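Local coordinates for DNA-binding protein reb1 (Schizosaccharomyces pombe, PDB 5EYB), which recognises specific DNA sites in ribosomal RNA gene control regions and upstream of many other genes, and helps terminate transcription by RNA polymerase I, at residues S43-R48 / N81-E86; V161-N166 / A201-D206; F325-L330 / P335-L340. All coordinates share one frame; numbering follows the deposited sequence.

Contact 1: residues S43-R48 / N81-E86; sequences SLHEKR and NIPGYE
Ile82 slides its CG1 over the imidazole of His45, 4.2 Å from the ring centroid and only 7° off the ring normal, a CH-pi contact over the face. The chain then runs on to CD1, which stays above the same face and comes 4.0 Å from CE1 of His45. Pro83 adds a second, slanting approach: its CD lies 4.2 Å from NE2 of His45, the two side chains crossing at about a right angle. CG1 of Ile82 also meets the backbone, 3.9 Å from the carbonyl O of Leu44. Ile82 can do this because CG1 stands anti to its own carbonyl carbon, chi1 -85°, while CG2 takes the place anti to the backbone N.

Two beta turns present these groups. Leu44 and His45 are the central pair of a type I turn, Ser43 to Glu46, that follows helix 37-43; Pro83 and Gly84 are the central pair of a type II turn, Ile82 to Tyr85, in the loop after helix 69-79. The second turn is closed by Tyr85 N to Ile82 O, 3.1 Å, and its Gly84 has the positive phi usual at the third position of such a turn. Glu86 folds back over it, OE1 accepting from Gly84 N at 2.9 Å on the syn side of the carboxylate, with the donor tilted 30° out of its plane.

ND1 of His45 is hydrogen-bonded to Ala41 O, which helps fix the rotation of the ring. Leu44 O accepts from Arg77 NE of helix 69-79, while the Leu44 side chain packs on Leu76 and Leu53. Lys47, modelled only to CB, lies against a phosphate of the bound DNA.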
loop_
_atom_site.group_PDB
_atom_site.type_symbol
_atom_site.label_atom_id
_atom_site.label_comp_id
_atom_site.label_asym_id
_atom_site.label_seq_id
_atom_site.Cartn_x
_atom_site.Cartn_y
_atom_site.Cartn_z
ATOM N N SER A 43 21.059 0.260 22.717
ATOM C CA SER A 43 21.589 -0.559 21.628
ATOM C C SER A 43 20.734 -0.436 20.370
ATOM O O SER A 43 21.242 -0.532 19.252
ATOM C CB SER A 43 21.677 -2.028 22.049
ATOM O OG SER A 43 22.567 -2.205 23.136
ATOM N N LEU A 44 19.434 -0.224 20.563
ATOM C CA LEU A 44 18.489 -0.145 19.453
ATOM C C LEU A 44 18.493 1.228 18.788
ATOM O O LEU A 44 17.795 1.449 17.798
ATOM C CB LEU A 44 17.076 -0.491 19.930
ATOM C CG LEU A 44 16.851 -1.955 20.311
ATOM C CD1 LEU A 44 15.455 -2.159 20.873
ATOM C CD2 LEU A 44 17.082 -2.856 19.110
ATOM N N HIS A 45 19.277 2.150 19.335
ATOM C CA HIS A 45 19.458 3.453 18.709
ATOM C C HIS A 45 20.470 3.346 17.576
ATOM O O HIS A 45 20.491 4.175 16.666
ATOM C CB HIS A 45 19.911 4.498 19.731
ATOM C CG HIS A 45 18.781 5.176 20.441
ATOM N ND1 HIS A 45 18.309 4.754 21.664
ATOM C CD2 HIS A 45 18.027 6.247 20.095
ATOM C CE1 HIS A 45 17.314 5.537 22.044
ATOM N NE2 HIS A 45 17.122 6.451 21.108
ATOM N N GLU A 46 21.306 2.314 17.637
ATOM C CA GLU A 46 22.305 2.075 16.603
ATOM C C GLU A 46 21.684 1.376 15.399
ATOM O O GLU A 46 20.630 0.749 15.507
ATOM C CB GLU A 46 23.463 1.245 17.159
ATOM N N LYS A 47 22.344 1.490 14.251
ATOM C CA LYS A 47 21.855 0.874 13.025
ATOM C C LYS A 47 22.156 -0.620 12.997
ATOM O O LYS A 47 21.288 -1.428 12.674
ATOM C CB LYS A 47 22.467 1.558 11.800
ATOM N N ARG A 48 23.388 -0.982 13.336
ATOM C CA ARG A 48 23.790 -2.384 13.351
ATOM C C ARG A 48 23.798 -2.943 14.770
ATOM O O ARG A 48 24.305 -2.311 15.697
ATOM C CB ARG A 48 25.169 -2.554 12.712
ATOM N N ASN A 81 11.052 2.942 22.963
ATOM C CA ASN A 81 10.576 3.923 22.012
ATOM C C ASN A 81 11.726 4.557 21.310
ATOM O O ASN A 81 12.523 5.220 21.917
ATOM C CB ASN A 81 9.675 4.901 22.717
ATOM C CG ASN A 81 8.738 4.202 23.665
ATOM O OD1 ASN A 81 7.545 4.103 23.424
ATOM N ND2 ASN A 81 9.291 3.673 24.735
ATOM N N ILE A 82 11.815 4.340 20.014
ATOM C CA ILE A 82 12.877 4.923 19.236
ATOM C C ILE A 82 12.207 5.865 18.285
ATOM O O ILE A 82 11.277 5.499 17.594
ATOM C CB ILE A 82 13.731 3.858 18.525
ATOM C CG1 ILE A 82 14.810 3.326 19.452
ATOM C CG2 ILE A 82 14.463 4.419 17.326
ATOM C CD1 ILE A 82 14.372 3.134 20.877
ATOM N N PRO A 83 12.743 7.155 18.292
ATOM C CA PRO A 83 11.959 8.103 17.508
ATOM C C PRO A 83 11.914 7.716 16.065
ATOM O O PRO A 83 12.885 7.283 15.488
ATOM C CB PRO A 83 12.725 9.399 17.668
ATOM C CG PRO A 83 13.270 9.313 19.028
ATOM C CD PRO A 83 13.881 7.975 18.930
ATOM N N GLY A 84 10.746 7.896 15.489
ATOM C CA GLY A 84 10.518 7.613 14.086
ATOM C C GLY A 84 9.703 6.349 13.898
ATOM O O GLY A 84 9.056 6.159 12.869
ATOM N N TYR A 85 9.730 5.479 14.901
ATOM C CA TYR A 85 9.038 4.199 14.812
ATOM C C TYR A 85 7.708 4.217 15.553
ATOM O O TYR A 85 7.162 3.162 15.874
ATOM C CB TYR A 85 9.920 3.074 15.360
ATOM C CG TYR A 85 11.166 2.816 14.543
ATOM C CD1 TYR A 85 11.120 2.020 13.405
ATOM C CD2 TYR A 85 12.389 3.367 14.909
ATOM C CE1 TYR A 85 12.255 1.780 12.654
ATOM C CE2 TYR A 85 13.531 3.132 14.162
ATOM C CZ TYR A 85 13.457 2.338 13.036
ATOM O OH TYR A 85 14.588 2.101 12.289
ATOM N N GLU A 86 7.187 5.412 15.818
ATOM C CA GLU A 86 5.947 5.548 16.572
ATOM C C GLU A 86 4.777 4.845 15.882
ATOM O O GLU A 86 3.908 4.281 16.545
ATOM C CB GLU A 86 5.609 7.027 16.796
ATOM C CG GLU A 86 6.503 7.737 17.807
ATOM C CD GLU A 86 7.780 8.274 17.190
ATOM O OE1 GLU A 86 7.925 8.192 15.952
ATOM O OE2 GLU A 86 8.637 8.783 17.944
#

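Contact 2: residues V161-N166 / A201-D206; sequences VRRAYN and ARMPND. With nucleotides of chain C.
The turn of the first Myb-type helix-turn-helix, a DNA-binding motif predicted here, meets the end of helix 154-164 where Met203 reaches Arg163 and Asn166. Met203 sits at the N-cap position of helix 204-215, and its side chain extends before bending at the sulfur, chi3 -51°. SD comes 4.0 Å from CG of Arg163, the two chains crossing at about a right angle, and the terminal CE rests 3.6 Å from CG of the Asn166 amide. That amide also turns back on its own helix end, ND2 giving Arg163 O a weak hydrogen bond of 2.8 Å. Phe168 touches Met203 too, and Trp130 lies against Asn166.

Beyond the sulfur Arg163 continues to the DNA. Its NH1 makes a weak hydrogen bond to OP2 of DC16 of chain C, 3.3 Å long with an angle of 147° at the hydrogen. C5 of the same nucleotide lies 3.6 Å above the guanidinium plane, over its centre. Asn205, from the first turn of helix 204-215, comes near the guanidinium edge, and it packs on another cytosine base of the DNA.

A leucine in place of Arg163 would probably leave the DC16 phosphate without this charged partner and uncover C5 of its base. The chemistry is divided along one side chain: the CG methylene lies against a thioether, while the cationic end is spent on a nucleotide, and the guanidinium charge probably offsets part of the phosphate charge where the two domains meet the DNA.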
loop_
_atom_site.group_PDB
_atom_site.type_symbol
_atom_site.label_atom_id
_atom_site.label_comp_id
_atom_site.label_asym_id
_atom_site.label_seq_id
_atom_site.Cartn_x
_atom_site.Cartn_y
_atom_site.Cartn_z
ATOM N N VAL A 161 -15.711 -8.468 12.066
ATOM C CA VAL A 161 -16.015 -9.829 12.485
ATOM C C VAL A 161 -16.181 -10.760 11.286
ATOM O O VAL A 161 -15.641 -11.869 11.271
ATOM C CB VAL A 161 -17.292 -9.877 13.352
ATOM C CG1 VAL A 161 -17.742 -11.314 13.572
ATOM C CG2 VAL A 161 -17.057 -9.176 14.682
ATOM N N ARG A 162 -16.916 -10.297 10.281
ATOM C CA ARG A 162 -17.154 -11.084 9.075
ATOM C C ARG A 162 -15.853 -11.411 8.349
ATOM O O ARG A 162 -15.638 -12.548 7.926
ATOM C CB ARG A 162 -18.110 -10.344 8.138
ATOM C CG ARG A 162 -19.552 -10.376 8.606
ATOM C CD ARG A 162 -20.392 -9.323 7.914
ATOM N NE ARG A 162 -20.437 -9.477 6.462
ATOM C CZ ARG A 162 -21.210 -10.350 5.821
ATOM N NH1 ARG A 162 -21.998 -11.172 6.502
ATOM N NH2 ARG A 162 -21.185 -10.408 4.497
ATOM N N ARG A 163 -14.982 -10.414 8.222
ATOM C CA ARG A 163 -13.707 -10.602 7.550
ATOM C C ARG A 163 -12.804 -11.528 8.361
ATOM O O ARG A 163 -12.103 -12.369 7.799
ATOM C CB ARG A 163 -13.019 -9.255 7.310
ATOM C CG ARG A 163 -11.828 -9.329 6.370
ATOM C CD ARG A 163 -11.448 -7.959 5.820
ATOM N NE ARG A 163 -12.403 -7.458 4.830
ATOM C CZ ARG A 163 -13.358 -6.569 5.090
ATOM N NH1 ARG A 163 -13.494 -6.075 6.314
ATOM N NH2 ARG A 163 -14.178 -6.170 4.127
ATOM N N ALA A 164 -12.845 -11.383 9.682
ATOM C CA ALA A 164 -11.978 -12.152 10.571
ATOM C C ALA A 164 -12.497 -13.565 10.788
ATOM O O ALA A 164 -11.724 -14.479 11.070
ATOM C CB ALA A 164 -11.827 -11.441 11.908
ATOM N N TYR A 165 -13.809 -13.737 10.669
ATOM C CA TYR A 165 -14.429 -15.046 10.844
ATOM C C TYR A 165 -15.232 -15.430 9.611
ATOM O O TYR A 165 -16.404 -15.084 9.486
ATOM C CB TYR A 165 -15.320 -15.061 12.087
ATOM C CG TYR A 165 -14.564 -14.784 13.365
ATOM C CD1 TYR A 165 -14.381 -13.484 13.817
ATOM C CD2 TYR A 165 -14.024 -15.822 14.112
ATOM C CE1 TYR A 165 -13.681 -13.225 14.981
ATOM C CE2 TYR A 165 -13.326 -15.573 15.278
ATOM C CZ TYR A 165 -13.157 -14.273 15.708
ATOM O OH TYR A 165 -12.463 -14.022 16.869
ATOM N N ASN A 166 -14.583 -16.150 8.704
ATOM C CA ASN A 166 -15.198 -16.554 7.452
ATOM C C ASN A 166 -14.976 -18.040 7.202
ATOM O O ASN A 166 -14.021 -18.617 7.719
ATOM C CB ASN A 166 -14.635 -15.723 6.295
ATOM C CG ASN A 166 -13.136 -15.868 6.152
ATOM O OD1 ASN A 166 -12.650 -16.725 5.413
ATOM N ND2 ASN A 166 -12.391 -15.028 6.863
ATOM N N ALA A 201 -15.019 -20.831 -3.377
ATOM C CA ALA A 201 -14.657 -20.979 -1.966
ATOM C C ALA A 201 -13.725 -19.850 -1.542
ATOM O O ALA A 201 -12.729 -20.068 -0.853
ATOM C CB ALA A 201 -14.013 -22.331 -1.704
ATOM N N ARG A 202 -14.063 -18.641 -1.971
ATOM C CA ARG A 202 -13.234 -17.475 -1.725
ATOM C C ARG A 202 -14.031 -16.358 -1.055
ATOM O O ARG A 202 -15.219 -16.190 -1.316
ATOM C CB ARG A 202 -12.632 -16.973 -3.038
ATOM C CG ARG A 202 -11.533 -17.847 -3.613
ATOM C CD ARG A 202 -10.237 -17.636 -2.864
ATOM N NE ARG A 202 -9.078 -18.013 -3.661
ATOM C CZ ARG A 202 -7.827 -17.688 -3.352
ATOM N NH1 ARG A 202 -7.579 -16.975 -2.261
ATOM N NH2 ARG A 202 -6.826 -18.073 -4.134
ATOM N N MET A 203 -13.376 -15.597 -0.189
ATOM C CA MET A 203 -14.021 -14.451 0.431
ATOM C C MET A 203 -14.359 -13.422 -0.641
ATOM O O MET A 203 -13.472 -12.955 -1.350
ATOM C CB MET A 203 -13.128 -13.836 1.501
ATOM C CG MET A 203 -13.840 -12.827 2.380
ATOM S SD MET A 203 -12.691 -11.918 3.418
ATOM C CE MET A 203 -11.770 -13.273 4.139
ATOM N N PRO A 204 -15.649 -13.081 -0.766
ATOM C CA PRO A 204 -16.164 -12.168 -1.793
ATOM C C PRO A 204 -15.298 -10.929 -2.009
ATOM O O PRO A 204 -15.071 -10.550 -3.157
ATOM C CB PRO A 204 -17.536 -11.788 -1.245
ATOM C CG PRO A 204 -17.972 -13.012 -0.514
ATOM C CD PRO A 204 -16.726 -13.591 0.101
ATOM N N ASN A 205 -14.817 -10.321 -0.928
ATOM C CA ASN A 205 -13.959 -9.147 -1.034
ATOM C C ASN A 205 -12.638 -9.462 -1.740
ATOM O O ASN A 205 -12.146 -8.659 -2.537
ATOM C CB ASN A 205 -13.688 -8.561 0.356
ATOM C CG ASN A 205 -12.973 -7.218 0.298
ATOM O OD1 ASN A 205 -11.763 -7.136 0.505
ATOM N ND2 ASN A 205 -13.723 -6.159 0.020
ATOM N N ASP A 206 -12.073 -10.633 -1.450
ATOM C CA ASP A 206 -10.844 -11.087 -2.104
ATOM C C ASP A 206 -11.046 -11.275 -3.602
ATOM O O ASP A 206 -10.138 -11.027 -4.395
ATOM C CB ASP A 206 -10.348 -12.400 -1.495
ATOM C CG ASP A 206 -9.858 -12.239 -0.074
ATOM O OD1 ASP A 206 -9.377 -11.139 0.273
ATOM O OD2 ASP A 206 -9.952 -13.216 0.697
ATOM P P DC C 16 -10.308 -4.782 9.419
ATOM O OP1 DC C 16 -10.196 -4.751 10.891
ATOM O OP2 DC C 16 -11.264 -5.706 8.769
ATOM O "O5'" DC C 16 -10.657 -3.315 8.910
ATOM C "C5'" DC C 16 -9.786 -2.246 9.191
ATOM C "C4'" DC C 16 -10.303 -0.980 8.549
ATOM O "O4'" DC C 16 -10.199 -1.102 7.106
ATOM C "C3'" DC C 16 -11.777 -0.676 8.849
ATOM O "O3'" DC C 16 -11.943 0.676 9.214
ATOM C "C2'" DC C 16 -12.480 -0.977 7.536
ATOM C "C1'" DC C 16 -11.399 -0.659 6.523
ATOM N N1 DC C 16 -11.597 -1.365 5.244
ATOM C C2 DC C 16 -11.851 -0.632 4.084
ATOM O O2 DC C 16 -11.876 0.601 4.147
ATOM N N3 DC C 16 -12.050 -1.297 2.921
ATOM C C4 DC C 16 -12.013 -2.632 2.901
ATOM N N4 DC C 16 -12.214 -3.247 1.731
ATOM C C5 DC C 16 -11.768 -3.391 4.078
ATOM C C6 DC C 16 -11.578 -2.724 5.218
#

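Contact 3: residues F325-L330 / P335-L340; sequences FQFINL and PSYDNL
Tyr337 reaches across to helix 320-333 and meets Leu330 through CD2 and CE2 and Phe327 at its hydroxyl end. Its CB points toward the helix, and chi1 of -75° sets CG anti to the carbonyl carbon, which carries the ring toward helix 320-333. CD2 is the first ring atom to meet a partner, 3.9 Å from the backbone O of Leu330, and CE2 follows at 4.2 Å from that same oxygen, which approaches the ring obliquely. At CZ the neighbour changes: CE1 of Phe327 is 4.3 Å away. The hydroxyl goes a step further, with Tyr337 OH 3.6 Å from Phe327 CE1, at the edge of the phenylalanine ring and near its plane. The two side chains cross at about a right angle.

The polar tip is satisfied by a hydrogen bond between Tyr337 OH and Thr346 OG1 of helix 342-356. Leu342 and Ala345 of that helix touch Tyr337 as well, as does Leu291 of helix 284-299, while Phe327 packs on Ile294. One aromatic side chain from the short helical turn 336-339 thus fills the junction of three longer helices, ordinary helix-to-helix packing in an all-helical fold.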
loop_
_atom_site.group_PDB
_atom_site.type_symbol
_atom_site.label_atom_id
_atom_site.label_comp_id
_atom_site.label_asym_id
_atom_site.label_seq_id
_atom_site.Cartn_x
_atom_site.Cartn_y
_atom_site.Cartn_z
ATOM N N PHE A 325 7.464 15.732 -14.867
ATOM C CA PHE A 325 6.266 16.541 -14.720
ATOM C C PHE A 325 6.472 17.923 -15.324
ATOM O O PHE A 325 5.603 18.438 -16.026
ATOM C CB PHE A 325 5.880 16.660 -13.246
ATOM C CG PHE A 325 4.637 17.464 -13.009
ATOM C CD1 PHE A 325 3.390 16.950 -13.324
ATOM C CD2 PHE A 325 4.715 18.737 -12.468
ATOM C CE1 PHE A 325 2.240 17.691 -13.104
ATOM C CE2 PHE A 325 3.570 19.483 -12.245
ATOM C CZ PHE A 325 2.331 18.960 -12.564
ATOM N N GLN A 326 7.634 18.509 -15.056
ATOM C CA GLN A 326 7.950 19.840 -15.559
ATOM C C GLN A 326 8.108 19.844 -17.074
ATOM O O GLN A 326 7.698 20.787 -17.751
ATOM C CB GLN A 326 9.220 20.374 -14.896
ATOM C CG GLN A 326 9.623 21.766 -15.367
ATOM C CD GLN A 326 8.614 22.835 -14.985
ATOM O OE1 GLN A 326 7.748 22.618 -14.137
ATOM N NE2 GLN A 326 8.724 24.001 -15.611
ATOM N N PHE A 327 8.706 18.781 -17.602
ATOM C CA PHE A 327 8.894 18.650 -19.040
ATOM C C PHE A 327 7.553 18.534 -19.764
ATOM O O PHE A 327 7.380 19.095 -20.847
ATOM C CB PHE A 327 9.779 17.441 -19.353
ATOM C CG PHE A 327 10.079 17.269 -20.815
ATOM C CD1 PHE A 327 10.496 18.343 -21.584
ATOM C CD2 PHE A 327 9.961 16.028 -21.415
ATOM C CE1 PHE A 327 10.778 18.184 -22.926
ATOM C CE2 PHE A 327 10.241 15.864 -22.755
ATOM C CZ PHE A 327 10.651 16.944 -23.513
ATOM N N ILE A 328 6.609 17.811 -19.163
ATOM C CA ILE A 328 5.273 17.659 -19.735
ATOM C C ILE A 328 4.595 19.017 -19.892
ATOM O O ILE A 328 4.051 19.334 -20.952
ATOM C CB ILE A 328 4.375 16.746 -18.868
ATOM C CG1 ILE A 328 4.971 15.343 -18.753
ATOM C CG2 ILE A 328 2.974 16.663 -19.454
ATOM C CD1 ILE A 328 5.073 14.636 -20.062
ATOM N N ASN A 329 4.642 19.822 -18.835
ATOM C CA ASN A 329 3.999 21.129 -18.847
ATOM C C ASN A 329 4.682 22.104 -19.797
ATOM O O ASN A 329 4.034 22.975 -20.375
ATOM C CB ASN A 329 3.963 21.715 -17.436
ATOM C CG ASN A 329 3.115 20.893 -16.487
ATOM O OD1 ASN A 329 2.791 19.738 -16.767
ATOM N ND2 ASN A 329 2.748 21.484 -15.356
ATOM N N LEU A 330 5.993 21.954 -19.959
ATOM C CA LEU A 330 6.737 22.798 -20.883
ATOM C C LEU A 330 6.374 22.480 -22.327
ATOM O O LEU A 330 6.214 23.387 -23.141
ATOM C CB LEU A 330 8.243 22.641 -20.668
ATOM C CG LEU A 330 8.805 23.327 -19.423
ATOM C CD1 LEU A 330 10.290 23.051 -19.291
ATOM C CD2 LEU A 330 8.535 24.825 -19.470
ATOM N N PRO A 335 5.135 27.224 -27.259
ATOM C CA PRO A 335 4.576 27.179 -28.615
ATOM C C PRO A 335 5.464 26.439 -29.613
ATOM O O PRO A 335 4.976 25.981 -30.644
ATOM C CB PRO A 335 4.460 28.661 -28.996
ATOM C CG PRO A 335 4.431 29.386 -27.700
ATOM C CD PRO A 335 5.327 28.606 -26.792
ATOM N N SER A 336 6.750 26.324 -29.302
ATOM C CA SER A 336 7.705 25.683 -30.198
ATOM C C SER A 336 7.371 24.213 -30.431
ATOM O O SER A 336 7.636 23.675 -31.506
ATOM C CB SER A 336 9.124 25.815 -29.642
ATOM O OG SER A 336 9.452 27.174 -29.413
ATOM N N TYR A 337 6.778 23.568 -29.428
ATOM C CA TYR A 337 6.467 22.144 -29.518
ATOM C C TYR A 337 5.245 21.855 -30.388
ATOM O O TYR A 337 4.990 20.707 -30.750
ATOM C CB TYR A 337 6.268 21.556 -28.121
ATOM C CG TYR A 337 7.565 21.368 -27.371
ATOM C CD1 TYR A 337 8.339 20.230 -27.559
ATOM C CD2 TYR A 337 8.024 22.333 -26.485
ATOM C CE1 TYR A 337 9.533 20.056 -26.881
ATOM C CE2 TYR A 337 9.215 22.168 -25.803
ATOM C CZ TYR A 337 9.964 21.028 -26.005
ATOM O OH TYR A 337 11.149 20.857 -25.330
ATOM N N ASP A 338 4.493 22.896 -30.726
ATOM C CA ASP A 338 3.369 22.742 -31.639
ATOM C C ASP A 338 3.801 23.063 -33.063
ATOM O O ASP A 338 3.109 22.725 -34.021
ATOM C CB ASP A 338 2.199 23.634 -31.224
ATOM C CG ASP A 338 1.480 23.120 -29.991
ATOM O OD1 ASP A 338 2.095 22.355 -29.217
ATOM O OD2 ASP A 338 0.301 23.481 -29.793
ATOM N N ASN A 339 4.955 23.710 -33.191
ATOM C CA ASN A 339 5.485 24.088 -34.495
ATOM C C ASN A 339 6.452 23.055 -35.065
ATOM O O ASN A 339 6.451 22.784 -36.266
ATOM C CB ASN A 339 6.194 25.441 -34.409
ATOM C CG ASN A 339 5.262 26.564 -34.015
ATOM O OD1 ASN A 339 4.065 26.525 -34.302
ATOM N ND2 ASN A 339 5.808 27.579 -33.353
ATOM N N LEU A 340 7.277 22.482 -34.196
ATOM C CA LEU A 340 8.372 21.631 -34.635
ATOM C C LEU A 340 8.346 20.258 -33.972
ATOM O O LEU A 340 7.726 20.087 -32.922
ATOM C CB LEU A 340 9.705 22.326 -34.349
ATOM C CG LEU A 340 9.885 23.697 -34.998
ATOM C CD1 LEU A 340 11.099 24.413 -34.425
ATOM C CD2 LEU A 340 10.000 23.561 -36.510
#

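How the contacts relate
From the N terminus the three contacts follow one another in series; none nests in or crosses another. Contact 1 closes a loop of 32 residues that holds helices 51-63 and 69-79, tying the turn after helix 37-43 to the turn after helix 69-79. Contact 2 closes a loop of similar length around helices 176-189 and 193-199, and it joins the second Myb-associated region to the first Myb-type domain. Contact 3 spans just four residues, linking helix 320-333 to the turn after it near the C terminus. Their centres lie about 37 Å (1 to 2), 47 Å (1 to 3) and 50 Å (2 to 3) apart, with contacts 2 and 3 on opposite sides of the chain's centre.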